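Local coordinates for cell division control protein 45 cdc45 putative (Entamoeba histolytica, PDB 6CC2) that probably takes part in DNA replication as the Cdc45 component of the replicative helicase, with a conformational switch that may regulate replication, at residues A[273-278]-A[451-456]. Residues are numbered along the deposited sequence; the frame is centred on the assembly and turned at random.
Sequences HTREIA and AQFLAE
Arg275, at the first turn of helix 275-281, reaches across to Phe453 and Glu456 of helix 444-462. The two backbones stay well apart, so side chains alone carry the contact, and the long arm of an arginine suits that span. With CG anti to the carbonyl carbon (chi1 -60°), the extended arm brings CD against the Glu456 carboxylate and the guanidinium to the ring edge.

The buried part is the guanidinium against Phe453. Ring atom CD1 of Phe453 sits 3.6 Å from CZ of Arg275, over the centre of one guanidinium face, while the planes stand 80° apart. The ring thus presents its edge to the cation, and this is not a face-on cation-pi stack. Phenylalanine fits here because a flat, nonpolar ring can pack edge-on over the guanidinium by van der Waals contact while filling the interior.

OE1 of Glu456 meets the guanidinium at its edge, near its plane, the two side chains crossing at about a right angle. NH1 of Arg275 donates to OE1 of Glu456 at 3.1 Å, forming a salt bridge with an N-H...O angle of 155°, although the donor meets OE1 from above the carboxylate plane. OE1 of Glu456 also lies 3.4 Å from CD of Arg275. This charged side is partly exposed to solvent, and stronger polar partners hold both groups from outside the pair: Arg460 of the same helix bridges to OE2 of Glu456, and NH2 of Arg275 bonds to Asn404.

Asn404 belongs to helix 393-417, whose Val408 also touches Phe453. The arginine thus joins helix 275-281 to helices 393-417 and 444-462, the latter packing through Ala451 and Ala455 on strands 468-474 and 479-485 of the mixed sheet.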
loop_
_atom_site.group_PDB
_atom_site.type_symbol
_atom_site.label_atom_id
_atom_site.label_comp_id
_atom_site.label_asym_id
_atom_site.label_seq_id
_atom_site.Cartn_x
_atom_site.Cartn_y
_atom_site.Cartn_z
ATOM N N HIS A 273 -16.926 -5.185 4.798
ATOM C CA HIS A 273 -15.844 -4.906 3.855
ATOM C C HIS A 273 -14.446 -5.026 4.452
ATOM O O HIS A 273 -13.464 -4.751 3.755
ATOM C CB HIS A 273 -16.046 -3.521 3.253
ATOM C CG HIS A 273 -17.261 -3.438 2.387
ATOM N ND1 HIS A 273 -18.527 -3.213 2.897
ATOM C CD2 HIS A 273 -17.420 -3.585 1.044
ATOM C CE1 HIS A 273 -19.404 -3.219 1.908
ATOM N NE2 HIS A 273 -18.763 -3.451 0.778
ATOM N N THR A 274 -14.324 -5.423 5.711
ATOM C CA THR A 274 -13.021 -5.695 6.317
ATOM C C THR A 274 -12.629 -7.127 5.932
ATOM O O THR A 274 -13.210 -8.099 6.407
ATOM C CB THR A 274 -13.070 -5.497 7.823
ATOM O OG1 THR A 274 -13.456 -4.128 8.105
ATOM C CG2 THR A 274 -11.711 -5.769 8.445
ATOM N N ARG A 275 -11.632 -7.241 5.048
ATOM C CA ARG A 275 -11.457 -8.456 4.284
ATOM C C ARG A 275 -11.119 -9.658 5.148
ATOM O O ARG A 275 -11.646 -10.752 4.915
ATOM C CB ARG A 275 -10.386 -8.240 3.209
ATOM C CG ARG A 275 -10.794 -7.143 2.266
ATOM C CD ARG A 275 -9.781 -6.873 1.169
ATOM N NE ARG A 275 -10.171 -5.675 0.438
ATOM C CZ ARG A 275 -9.468 -5.131 -0.553
ATOM N NH1 ARG A 275 -8.321 -5.685 -0.944
ATOM N NH2 ARG A 275 -9.904 -4.023 -1.137
ATOM N N GLU A 276 -10.195 -9.501 6.090
ATOM C CA GLU A 276 -9.791 -10.664 6.879
ATOM C C GLU A 276 -10.927 -11.127 7.774
ATOM O O GLU A 276 -11.120 -12.325 7.973
ATOM C CB GLU A 276 -8.558 -10.337 7.733
ATOM C CG GLU A 276 -8.159 -11.499 8.662
ATOM C CD GLU A 276 -6.860 -11.254 9.415
ATOM O OE1 GLU A 276 -5.915 -10.689 8.821
ATOM O OE2 GLU A 276 -6.786 -11.627 10.605
ATOM N N ILE A 277 -11.713 -10.177 8.284
ATOM C CA ILE A 277 -12.815 -10.533 9.184
ATOM C C ILE A 277 -13.953 -11.154 8.405
ATOM O O ILE A 277 -14.491 -12.198 8.781
ATOM C CB ILE A 277 -13.268 -9.269 9.952
ATOM C CG1 ILE A 277 -12.074 -8.598 10.608
ATOM C CG2 ILE A 277 -14.324 -9.605 10.965
ATOM C CD1 ILE A 277 -11.237 -9.489 11.495
ATOM N N ALA A 278 -14.323 -10.538 7.275
ATOM C CA ALA A 278 -15.382 -11.117 6.441
ATOM C C ALA A 278 -15.036 -12.528 5.991
ATOM O O ALA A 278 -15.898 -13.423 5.973
ATOM C CB ALA A 278 -15.632 -10.214 5.238
ATOM N N ALA A 451 -8.353 -7.217 -9.928
ATOM C CA ALA A 451 -7.384 -8.303 -9.805
ATOM C C ALA A 451 -6.745 -8.314 -8.417
ATOM O O ALA A 451 -6.542 -9.386 -7.835
ATOM C CB ALA A 451 -6.301 -8.177 -10.869
ATOM N N GLN A 452 -6.391 -7.131 -7.895
ATOM C CA GLN A 452 -5.801 -7.039 -6.562
ATOM C C GLN A 452 -6.765 -7.541 -5.505
ATOM O O GLN A 452 -6.376 -8.282 -4.593
ATOM C CB GLN A 452 -5.391 -5.604 -6.263
ATOM C CG GLN A 452 -4.845 -5.408 -4.856
ATOM C CD GLN A 452 -4.200 -4.043 -4.670
ATOM O OE1 GLN A 452 -4.023 -3.290 -5.627
ATOM N NE2 GLN A 452 -3.848 -3.724 -3.434
ATOM N N PHE A 453 -8.029 -7.147 -5.608
ATOM C CA PHE A 453 -9.025 -7.628 -4.664
ATOM C C PHE A 453 -9.166 -9.143 -4.745
ATOM O O PHE A 453 -9.234 -9.831 -3.711
ATOM C CB PHE A 453 -10.375 -6.946 -4.895
ATOM C CG PHE A 453 -11.450 -7.509 -4.020
ATOM C CD1 PHE A 453 -11.588 -7.057 -2.712
ATOM C CD2 PHE A 453 -12.250 -8.539 -4.457
ATOM C CE1 PHE A 453 -12.542 -7.601 -1.883
ATOM C CE2 PHE A 453 -13.208 -9.083 -3.629
ATOM C CZ PHE A 453 -13.341 -8.620 -2.340
ATOM N N LEU A 454 -9.319 -9.680 -5.971
ATOM C CA LEU A 454 -9.540 -11.104 -6.127
ATOM C C LEU A 454 -8.327 -11.897 -5.682
ATOM O O LEU A 454 -8.486 -12.996 -5.122
ATOM C CB LEU A 454 -9.899 -11.435 -7.581
ATOM C CG LEU A 454 -11.253 -10.959 -8.036
ATOM C CD1 LEU A 454 -11.375 -11.092 -9.570
ATOM C CD2 LEU A 454 -12.389 -11.750 -7.382
ATOM N N ALA A 455 -7.121 -11.371 -5.888
ATOM C CA ALA A 455 -5.934 -12.071 -5.435
ATOM C C ALA A 455 -6.010 -12.321 -3.939
ATOM O O ALA A 455 -5.732 -13.429 -3.460
ATOM C CB ALA A 455 -4.682 -11.254 -5.786
ATOM N N GLU A 456 -6.393 -11.285 -3.175
ATOM C CA GLU A 456 -6.535 -11.432 -1.736
ATOM C C GLU A 456 -7.745 -12.271 -1.350
ATOM O O GLU A 456 -7.633 -13.151 -0.505
ATOM C CB GLU A 456 -6.625 -10.050 -1.076
ATOM C CG GLU A 456 -6.905 -10.139 0.396
ATOM C CD GLU A 456 -6.761 -8.810 1.124
ATOM O OE1 GLU A 456 -6.531 -7.756 0.435
ATOM O OE2 GLU A 456 -6.880 -8.807 2.373
#